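Local coordinates for putative uncharacterized protein (Xanthomonas oryzae pv. oryzae, PDB 4KL0) that binds calcium and probably belongs to the nucleoside hydrolases, which cleave N-glycosidic bonds, though its own substrate is not established, at residues 31-36 / 146-151; 63-68 / 92-97; 27-32 / 59-64; 43-48 / 317-322. One frame throughout, in Å; residues are numbered along the deposited sequence.

Interaction 1 of 4, residues 31-36 / 146-151; sequences LLFTDP and LGMVVI. With CA (calcium ion), chain B.
Leu-31 and Phe-33 exchange backbone hydrogen bonds with residues 147 to 151, joining two parallel strands in the core. Leu-31 N donates to Gly-147 O, and Val-149 N to Leu-31 O at 2.8 Å. Phe-33 N then donates to Val-149 O, and Ile-151 N to Phe-33 O at 2.9 Å. Leu-32 and Thr-34 turn their backbone bonds to strand 58-65 and to Thr-66 just after it.

On one side of the sheet Leu-31, Phe-33 and Met-148 pack together. The Met-148 chain bends at its last torsion (chi3 59°), which brings CE to Phe-33 CE2 at 3.8 Å. Val-149 O also lies at the edge of the Phe-33 ring, near its plane. On the other side Leu-32 CD1 touches both Val-149 CG1 and Ile-151 CD1. Thr-34 lies alongside Ile-151, OG1 near CD1, while the polar partners of this hydroxyl are Asp-42 and Tyr-46.

At the C-terminal side of the pairing, the acceptors turn to calcium. Asp-35 OD1 binds the ion at 2.5 Å and Ile-151 O binds it at 2.4 Å. Water 1, also a calcium ligand, donates a hydrogen bond to Asp-35 OD2, with 2.6 Å between the water oxygen and OD2. Asp-42 and Asp-318 complete the protein ligands. Asp-35 OD1 and Ile-151 O are 3.4 Å apart, and the shared cation probably offsets the repulsion between these two buried oxygens.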
# COMPACT_ATOMS: atom_id res chain seq x y z
N LEU A 31 4.42 10.15 5.04
CA LEU A 31 5.63 9.30 4.95
C LEU A 31 5.14 7.88 4.63
O LEU A 31 4.25 7.33 5.36
CB LEU A 31 6.38 9.25 6.29
CG LEU A 31 6.55 10.64 6.92
CD1 LEU A 31 7.22 10.48 8.32
CD2 LEU A 31 7.36 11.54 6.04
N LEU A 32 5.66 7.31 3.53
CA LEU A 32 5.18 6.01 3.02
C LEU A 32 6.32 4.99 3.07
O LEU A 32 7.46 5.27 2.66
CB LEU A 32 4.67 6.22 1.60
CG LEU A 32 4.07 5.04 0.87
CD1 LEU A 32 2.80 4.57 1.61
CD2 LEU A 32 3.67 5.40 -0.61
N PHE A 33 5.99 3.78 3.54
CA PHE A 33 6.94 2.67 3.64
C PHE A 33 6.39 1.54 2.77
O PHE A 33 5.24 1.13 2.96
CB PHE A 33 7.02 2.22 5.11
CG PHE A 33 7.44 3.32 6.03
CD1 PHE A 33 8.78 3.43 6.42
CD2 PHE A 33 6.50 4.21 6.51
CE1 PHE A 33 9.17 4.53 7.26
CE2 PHE A 33 6.89 5.29 7.34
CZ PHE A 33 8.25 5.39 7.71
N THR A 34 7.14 1.12 1.75
CA THR A 34 6.53 0.38 0.62
C THR A 34 7.51 -0.58 -0.06
O THR A 34 8.72 -0.47 0.14
CB THR A 34 6.05 1.43 -0.38
OG1 THR A 34 5.47 0.83 -1.55
CG2 THR A 34 7.19 2.32 -0.83
N ASP A 35 6.98 -1.59 -0.75
CA ASP A 35 7.80 -2.67 -1.35
C ASP A 35 7.27 -2.98 -2.75
O ASP A 35 6.76 -4.06 -3.00
CB ASP A 35 7.80 -3.94 -0.47
CG ASP A 35 6.37 -4.45 -0.14
OD1 ASP A 35 5.37 -3.82 -0.57
OD2 ASP A 35 6.29 -5.55 0.50
N PRO A 36 7.43 -2.03 -3.66
CA PRO A 36 6.74 -2.18 -4.98
C PRO A 36 7.37 -3.24 -5.91
O PRO A 36 8.54 -3.68 -5.77
CB PRO A 36 6.91 -0.79 -5.61
CG PRO A 36 8.25 -0.27 -5.03
CD PRO A 36 8.15 -0.75 -3.56
N LEU A 146 2.55 14.89 10.72
CA LEU A 146 2.55 14.11 9.46
C LEU A 146 1.86 12.78 9.71
O LEU A 146 1.71 12.33 10.87
CB LEU A 146 3.98 13.84 9.02
CG LEU A 146 4.85 15.02 8.53
CD1 LEU A 146 5.51 15.72 9.68
CD2 LEU A 146 5.88 14.64 7.51
N GLY A 147 1.41 12.14 8.63
CA GLY A 147 0.90 10.78 8.74
C GLY A 147 1.92 9.76 8.25
O GLY A 147 2.73 10.05 7.38
N MET A 148 1.92 8.58 8.85
CA MET A 148 2.84 7.50 8.40
C MET A 148 1.95 6.40 7.86
O MET A 148 0.96 6.02 8.49
CB MET A 148 3.67 6.88 9.55
CG MET A 148 4.87 7.75 10.08
SD MET A 148 5.72 7.07 11.62
CE MET A 148 6.27 5.44 11.05
N VAL A 149 2.25 5.92 6.67
CA VAL A 149 1.45 4.86 6.07
C VAL A 149 2.36 3.68 5.73
O VAL A 149 3.38 3.84 5.01
CB VAL A 149 0.76 5.40 4.80
CG1 VAL A 149 0.01 4.25 4.14
CG2 VAL A 149 -0.22 6.58 5.16
N VAL A 150 2.02 2.52 6.27
CA VAL A 150 2.91 1.34 6.11
C VAL A 150 2.22 0.32 5.26
O VAL A 150 1.19 -0.23 5.63
CB VAL A 150 3.25 0.76 7.50
CG1 VAL A 150 4.07 -0.52 7.36
CG2 VAL A 150 3.90 1.86 8.37
N ILE A 151 2.78 0.06 4.07
CA ILE A 151 2.19 -0.91 3.16
C ILE A 151 3.27 -1.91 2.77
O ILE A 151 3.19 -2.45 1.70
CB ILE A 151 1.58 -0.24 1.91
CG1 ILE A 151 2.56 0.73 1.22
CG2 ILE A 151 0.32 0.56 2.34
CD1 ILE A 151 2.05 1.30 -0.10
CA CA B . 2.90 -3.68 -0.35
O HOH W 1 3.75 -5.85 0.79
O HOH W 2 1.06 -4.77 1.28
O HOH W 3 1.77 -5.52 -1.60

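Interaction 2 of 4, residues 63-68 / 92-97; sequences VVVTLG and VRVARG
Val-63 and Val-65 pair with Arg-93, Ala-95 and Gly-97 through four backbone hydrogen bonds between parallel strands. Val-63 N donates to Arg-93 O, and Ala-95 N to Val-63 O. Val-65 N donates to Ala-95 O at 2.9 Å. The last bond, Gly-97 N to Val-65 O, is 2.8 Å long, with the donor tilted 21° from the carbonyl plane.

The tight part is a row of small apolar groups. Val-63 CG2 meets Val-92 CG1 at 3.6 Å. Val-65 CG2 touches Val-94 CG1 at 4.0 Å on the same side of the sheet, where helix 70-86 covers Val-94 with Ala-77 and Phe-84. On the other side Val-64 CG1, held anti to its own N (chi1 179°), rests on Gly-97 CA at 3.7 Å. Gly-97 brings a bare CA to this methyl while its N bonds Val-65 O, so the chains lie close there. Ala-95 CB barely reaches Val-64 CG2.

The loose parts are the two arginines, which leave the strand on different sides. Both are partly exposed, and their side chains stay more than 4.5 Å from segment 63-68. Arg-96 NH2 is hydrogen-bonded to Ser-74 OG, and Arg-93 NH2 makes a long, weak ion pair with Asp-130. Beyond Val-65 the chains part, and Thr-66 to Gly-68 make no contact with 92-97.

Cohesion across this pair therefore comes from backbone bonds and branched apolar side chains, while the charged groups find their partners elsewhere.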
# COMPACT_ATOMS: atom_id res chain seq x y z
N VAL A 63 9.43 8.59 0.68
CA VAL A 63 9.09 7.18 0.56
C VAL A 63 10.34 6.35 0.84
O VAL A 63 11.41 6.59 0.26
CB VAL A 63 8.59 6.93 -0.88
CG1 VAL A 63 8.30 5.48 -1.11
CG2 VAL A 63 7.34 7.74 -1.14
N VAL A 64 10.25 5.39 1.75
CA VAL A 64 11.39 4.53 2.02
C VAL A 64 10.99 3.09 1.64
O VAL A 64 9.92 2.62 1.97
CB VAL A 64 11.82 4.60 3.48
CG1 VAL A 64 12.98 3.68 3.71
CG2 VAL A 64 12.21 6.09 3.84
N VAL A 65 11.84 2.43 0.88
CA VAL A 65 11.48 1.17 0.19
C VAL A 65 12.19 -0.01 0.84
O VAL A 65 13.43 0.01 1.09
CB VAL A 65 11.92 1.28 -1.31
CG1 VAL A 65 11.73 -0.03 -2.03
CG2 VAL A 65 11.14 2.41 -2.01
N THR A 66 11.45 -1.11 1.04
CA THR A 66 12.02 -2.29 1.68
C THR A 66 11.76 -3.52 0.80
O THR A 66 11.32 -3.36 -0.33
CB THR A 66 11.49 -2.44 3.15
OG1 THR A 66 12.19 -3.46 3.87
CG2 THR A 66 9.98 -2.74 3.20
N LEU A 67 12.13 -4.70 1.30
CA LEU A 67 11.91 -6.06 0.77
C LEU A 67 13.03 -6.46 -0.20
O LEU A 67 13.11 -5.91 -1.32
CB LEU A 67 10.51 -6.25 0.09
CG LEU A 67 10.17 -7.71 -0.22
CD1 LEU A 67 9.79 -8.47 1.08
CD2 LEU A 67 8.92 -7.67 -1.11
N GLY A 68 13.90 -7.35 0.28
CA GLY A 68 15.05 -7.84 -0.45
C GLY A 68 16.36 -7.38 0.18
O GLY A 68 16.41 -6.61 1.15
N VAL A 92 8.85 13.85 -4.86
CA VAL A 92 8.90 12.75 -3.90
C VAL A 92 10.33 12.25 -3.71
O VAL A 92 11.03 11.81 -4.66
CB VAL A 92 7.95 11.61 -4.39
CG1 VAL A 92 8.00 10.47 -3.41
CG2 VAL A 92 6.53 12.14 -4.56
N ARG A 93 10.77 12.25 -2.45
CA ARG A 93 12.11 11.78 -2.17
C ARG A 93 12.10 10.29 -1.82
O ARG A 93 11.57 9.87 -0.78
CB ARG A 93 12.71 12.58 -1.02
CG ARG A 93 14.18 12.38 -0.92
CD ARG A 93 14.69 13.08 0.37
NE ARG A 93 16.12 12.87 0.58
CZ ARG A 93 16.67 11.75 1.04
NH1 ARG A 93 15.91 10.66 1.33
NH2 ARG A 93 18.01 11.69 1.21
N VAL A 94 12.68 9.50 -2.70
CA VAL A 94 12.68 8.05 -2.53
C VAL A 94 14.04 7.58 -2.03
O VAL A 94 15.12 7.90 -2.63
CB VAL A 94 12.33 7.33 -3.83
CG1 VAL A 94 12.27 5.84 -3.64
CG2 VAL A 94 11.00 7.87 -4.42
N ALA A 95 14.00 6.75 -0.99
CA ALA A 95 15.23 6.22 -0.41
C ALA A 95 15.15 4.69 -0.20
O ALA A 95 14.05 4.16 0.11
CB ALA A 95 15.47 6.90 0.91
N ARG A 96 16.26 3.98 -0.37
CA ARG A 96 16.36 2.57 -0.04
C ARG A 96 16.38 2.40 1.50
O ARG A 96 17.18 3.06 2.19
CB ARG A 96 17.70 2.05 -0.60
CG ARG A 96 18.19 0.80 0.04
CD ARG A 96 19.42 0.25 -0.63
NE ARG A 96 20.68 0.57 0.01
CZ ARG A 96 21.84 0.42 -0.62
NH1 ARG A 96 22.98 0.70 -0.00
NH2 ARG A 96 21.84 -0.05 -1.88
N GLY A 97 15.60 1.46 2.04
CA GLY A 97 15.62 1.15 3.44
C GLY A 97 16.85 0.34 3.85
O GLY A 97 17.71 0.01 3.02

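Interaction 3 of 4, residues 27-32 / 59-64; sequences PLDTLL and RLTDVV
The backbones of Leu-28 to Leu-32 and Arg-59 to Val-64 run as parallel strands, twisted by 43°, with a beta bulge where the register slips by one residue between Thr-30 and Leu-31. Thr-30 O takes Thr-61 N at 3.2 Å, and Leu-32 N then donates to Asp-62 O. At the outer end Leu-28 O accepts two donors from opposite faces of its plane, Arg-59 N and Thr-30 OG1.

The side chains of Asp-29 and Arg-59 run alongside in one direction. Arg-59 NH2 meets Asp-29 OD2 on its syn side at 2.8 Å, in a salt bridge. A second bond, Arg-59 NE to Asp-29 OD1 at 3.0 Å, is weak. The bend of the arginine chain at chi3 (75°) brings the guanidinium edge-on to the carboxylate, the two planes 22° apart. Thr-61 CG2 packs against Asp-29 CG at 3.8 Å.

Thr-61 occupies the bulge, and its OG1 donates to Asp-62 OD1 at 2.8 Å. That carboxylate oxygen also has a salt bridge to Arg-138 of helix 133-141. Leu-31 CD2 passes both polar groups at van der Waals distance. On the other side Leu-60 CD1 reaches Leu-32 CB at 3.8 Å, and Val-63 CG2 touches the same carbon.

Strand 28-34, helix 41-54 and strand 58-65 form a beta-alpha-beta unit, the building element of the Rossmann-like sheet in this protein.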
# COMPACT_ATOMS: atom_id res chain seq x y z
N PRO A 27 -3.08 20.05 3.07
CA PRO A 27 -2.82 18.62 2.78
C PRO A 27 -2.00 18.02 3.90
O PRO A 27 -1.15 18.68 4.50
CB PRO A 27 -2.04 18.62 1.46
CG PRO A 27 -2.19 20.12 0.88
CD PRO A 27 -2.34 20.95 2.16
N LEU A 28 -2.25 16.75 4.17
CA LEU A 28 -1.51 16.03 5.19
C LEU A 28 -0.16 15.56 4.64
O LEU A 28 -0.13 14.73 3.73
CB LEU A 28 -2.38 14.84 5.67
CG LEU A 28 -1.78 13.97 6.81
CD1 LEU A 28 -1.55 14.76 8.11
CD2 LEU A 28 -2.62 12.74 7.08
N ASP A 29 0.96 16.03 5.18
CA ASP A 29 2.25 15.51 4.71
C ASP A 29 2.36 14.05 5.11
O ASP A 29 2.01 13.69 6.25
CB ASP A 29 3.42 16.30 5.30
CG ASP A 29 3.74 17.55 4.50
OD1 ASP A 29 3.00 17.83 3.53
OD2 ASP A 29 4.73 18.24 4.81
N THR A 30 2.85 13.21 4.18
CA THR A 30 2.75 11.74 4.33
C THR A 30 4.07 11.07 4.12
O THR A 30 4.77 11.37 3.14
CB THR A 30 1.70 11.17 3.34
OG1 THR A 30 0.39 11.70 3.65
CG2 THR A 30 1.64 9.64 3.42
N LEU A 31 4.42 10.15 5.04
CA LEU A 31 5.63 9.30 4.95
C LEU A 31 5.14 7.88 4.63
O LEU A 31 4.25 7.33 5.36
CB LEU A 31 6.38 9.25 6.29
CG LEU A 31 6.55 10.64 6.92
CD1 LEU A 31 7.22 10.48 8.32
CD2 LEU A 31 7.36 11.54 6.04
N LEU A 32 5.66 7.31 3.53
CA LEU A 32 5.18 6.01 3.02
C LEU A 32 6.32 4.99 3.07
O LEU A 32 7.46 5.27 2.66
CB LEU A 32 4.67 6.22 1.60
CG LEU A 32 4.07 5.04 0.87
CD1 LEU A 32 2.80 4.57 1.61
CD2 LEU A 32 3.67 5.40 -0.61
N ARG A 59 0.29 15.27 0.87
CA ARG A 59 1.45 15.59 0.06
C ARG A 59 2.50 14.54 0.39
O ARG A 59 2.87 14.34 1.58
CB ARG A 59 1.92 17.03 0.24
CG ARG A 59 3.20 17.31 -0.52
CD ARG A 59 3.70 18.74 -0.31
NE ARG A 59 4.29 18.85 1.01
CZ ARG A 59 5.00 19.89 1.42
NH1 ARG A 59 5.22 20.92 0.59
NH2 ARG A 59 5.52 19.90 2.65
N LEU A 60 2.88 13.77 -0.64
CA LEU A 60 3.75 12.58 -0.42
C LEU A 60 5.18 13.08 -0.44
O LEU A 60 5.75 13.32 -1.53
CB LEU A 60 3.50 11.52 -1.50
CG LEU A 60 4.23 10.20 -1.38
CD1 LEU A 60 3.97 9.58 -0.01
CD2 LEU A 60 3.76 9.31 -2.55
N THR A 61 5.79 13.23 0.75
CA THR A 61 7.08 13.90 0.78
C THR A 61 8.27 12.93 0.71
O THR A 61 9.31 13.22 0.07
CB THR A 61 7.16 14.83 2.01
OG1 THR A 61 7.09 14.04 3.21
CG2 THR A 61 5.99 15.82 2.00
N ASP A 62 8.10 11.74 1.32
CA ASP A 62 9.22 10.82 1.47
C ASP A 62 8.69 9.41 1.37
O ASP A 62 7.63 9.10 1.90
CB ASP A 62 9.88 11.00 2.85
CG ASP A 62 10.46 12.42 3.04
OD1 ASP A 62 9.74 13.29 3.55
OD2 ASP A 62 11.64 12.64 2.67
N VAL A 63 9.43 8.59 0.68
CA VAL A 63 9.09 7.18 0.56
C VAL A 63 10.34 6.35 0.84
O VAL A 63 11.41 6.59 0.26
CB VAL A 63 8.59 6.93 -0.88
CG1 VAL A 63 8.30 5.48 -1.11
CG2 VAL A 63 7.34 7.74 -1.14
N VAL A 64 10.25 5.39 1.75
CA VAL A 64 11.39 4.53 2.02
C VAL A 64 10.99 3.09 1.64
O VAL A 64 9.92 2.62 1.97
CB VAL A 64 11.82 4.60 3.48
CG1 VAL A 64 12.98 3.68 3.71
CG2 VAL A 64 12.21 6.09 3.84

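Interaction 4 of 4, residues 43-48 / 317-322; sequences VVTYTI and YDPLTL. With CA (calcium ion), chain B.
This is a buried helix-helix contact near the centre of the chain, beside the calcium site. Helix segments 43-48 and 317-322 cross at -36°, with their axes 8.0 Å apart. The closest backbone approach is at Thr-45 and Pro-319, whose CA atoms are 4.5 Å apart.

Pro-319 presents its ring to the other helix. Val-44 CG1 touches Pro-319 CG at 3.6 Å, the valine side chain standing across the ring. Thr-45 OG1 sits over Asp-318 CB and over Pro-319 CD, at 3.3 Å from the latter. The proline nitrogen has no hydrogen to give, and the hydroxyl is bonded to Asp-41 O in its own helix.

In this nucleoside hydrolase-type fold, helix 317-325 brings a calcium ligand to the ends of the central strands. Asp-318 OD2 binds the ion at 2.4 Å, and OD1 accepts a hydrogen bond from water 2, another calcium ligand. Asp-41 OD2 accepts a bond from Asp-318 N, so the residue just before Asp-42, also a ligand, holds the start of this helix.

Farther along, Thr-45 CG2 rests on Leu-322 CB at 3.9 Å. Ile-48 and Leu-322 lie alongside each other, running opposite ways, CG1 to CD2 at 4.1 Å.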
# COMPACT_ATOMS: atom_id res chain seq x y z
N VAL A 43 2.03 0.12 -6.40
CA VAL A 43 1.97 1.10 -7.49
C VAL A 43 0.57 1.64 -7.72
O VAL A 43 0.44 2.83 -8.05
CB VAL A 43 2.62 0.54 -8.75
CG1 VAL A 43 2.35 1.47 -9.97
CG2 VAL A 43 4.15 0.42 -8.46
N VAL A 44 -0.47 0.83 -7.48
CA VAL A 44 -1.82 1.39 -7.47
C VAL A 44 -1.93 2.46 -6.37
O VAL A 44 -2.54 3.53 -6.59
CB VAL A 44 -2.91 0.30 -7.24
CG1 VAL A 44 -4.32 0.98 -7.31
CG2 VAL A 44 -2.77 -0.79 -8.35
N THR A 45 -1.27 2.21 -5.23
CA THR A 45 -1.33 3.19 -4.14
C THR A 45 -0.64 4.49 -4.57
O THR A 45 -1.13 5.59 -4.25
CB THR A 45 -0.63 2.63 -2.88
OG1 THR A 45 -1.17 1.36 -2.59
CG2 THR A 45 -0.83 3.56 -1.68
N TYR A 46 0.51 4.42 -5.26
CA TYR A 46 1.20 5.63 -5.69
C TYR A 46 0.28 6.40 -6.64
O TYR A 46 0.21 7.65 -6.62
CB TYR A 46 2.50 5.32 -6.46
CG TYR A 46 3.51 4.45 -5.74
CD1 TYR A 46 3.47 4.27 -4.36
CD2 TYR A 46 4.49 3.81 -6.44
CE1 TYR A 46 4.38 3.43 -3.71
CE2 TYR A 46 5.42 3.01 -5.82
CZ TYR A 46 5.37 2.81 -4.46
OH TYR A 46 6.28 1.95 -3.90
N THR A 47 -0.42 5.63 -7.51
CA THR A 47 -1.33 6.23 -8.51
C THR A 47 -2.51 6.97 -7.86
O THR A 47 -2.75 8.14 -8.16
CB THR A 47 -1.83 5.19 -9.49
OG1 THR A 47 -0.69 4.59 -10.12
CG2 THR A 47 -2.69 5.79 -10.60
N ILE A 48 -3.23 6.30 -6.95
CA ILE A 48 -4.24 7.08 -6.24
C ILE A 48 -3.70 8.20 -5.37
O ILE A 48 -4.39 9.20 -5.22
CB ILE A 48 -5.23 6.26 -5.45
CG1 ILE A 48 -4.59 5.58 -4.25
CG2 ILE A 48 -5.90 5.17 -6.37
CD1 ILE A 48 -5.63 5.08 -3.24
N TYR A 317 -5.11 -4.18 -1.42
CA TYR A 317 -4.90 -4.01 0.00
C TYR A 317 -4.27 -2.69 0.33
O TYR A 317 -4.70 -1.98 1.22
CB TYR A 317 -3.94 -5.10 0.53
CG TYR A 317 -4.32 -6.51 0.14
CD1 TYR A 317 -5.26 -7.21 0.88
CD2 TYR A 317 -3.71 -7.13 -0.94
CE1 TYR A 317 -5.61 -8.52 0.53
CE2 TYR A 317 -4.05 -8.43 -1.31
CZ TYR A 317 -5.00 -9.11 -0.57
OH TYR A 317 -5.33 -10.41 -0.93
N ASP A 318 -3.24 -2.35 -0.41
CA ASP A 318 -2.51 -1.15 -0.06
C ASP A 318 -3.26 0.16 -0.39
O ASP A 318 -3.20 1.13 0.39
CB ASP A 318 -1.13 -1.18 -0.73
CG ASP A 318 -0.24 -2.26 -0.17
OD1 ASP A 318 -0.55 -2.86 0.88
OD2 ASP A 318 0.85 -2.52 -0.73
N PRO A 319 -3.96 0.22 -1.52
CA PRO A 319 -4.72 1.45 -1.78
C PRO A 319 -5.78 1.66 -0.72
O PRO A 319 -5.98 2.80 -0.32
CB PRO A 319 -5.41 1.13 -3.10
CG PRO A 319 -4.41 0.30 -3.81
CD PRO A 319 -3.86 -0.62 -2.74
N LEU A 320 -6.43 0.60 -0.27
CA LEU A 320 -7.41 0.77 0.78
C LEU A 320 -6.77 1.26 2.07
O LEU A 320 -7.39 1.99 2.83
CB LEU A 320 -8.15 -0.54 1.05
CG LEU A 320 -9.14 -0.86 -0.08
CD1 LEU A 320 -9.59 -2.35 0.03
CD2 LEU A 320 -10.37 0.05 0.01
N THR A 321 -5.55 0.83 2.35
CA THR A 321 -4.83 1.28 3.57
C THR A 321 -4.62 2.79 3.52
O THR A 321 -4.84 3.48 4.51
CB THR A 321 -3.50 0.52 3.70
OG1 THR A 321 -3.81 -0.87 3.77
CG2 THR A 321 -2.74 0.92 4.93
N LEU A 322 -4.19 3.28 2.36
CA LEU A 322 -4.06 4.71 2.17
C LEU A 322 -5.40 5.45 2.35
O LEU A 322 -5.44 6.49 3.07
CB LEU A 322 -3.41 5.01 0.81
CG LEU A 322 -3.30 6.54 0.56
CD1 LEU A 322 -2.38 7.15 1.59
CD2 LEU A 322 -2.76 6.81 -0.82
CA CA B . 2.90 -3.68 -0.35
O HOH W 2 1.06 -4.77 1.28
O HOH W 3 1.77 -5.52 -1.60
O HOH W 1 3.75 -5.85 0.79

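From the N terminus, strand 28-34 serves two contacts. Interaction 3 closes a short loop through helix 41-54 to strand 58-65. Interaction 2 starts on that second strand and closes the next loop, through helix 70-86, to the outermost strand 93-96. Interaction 1 closes a longer loop, from strand 28-34 to strand 146-150, and interaction 2 falls wholly within it. The resulting strand order is 93-96, 58-65, 28-34, 146-150. Interaction 4 spans the longest loop, from helix 41-54 to helix 317-325. It crosses interactions 1 and 3 and encloses interaction 2. Interactions 1 and 4 share the calcium ion and its three waters, tying sheet to helices.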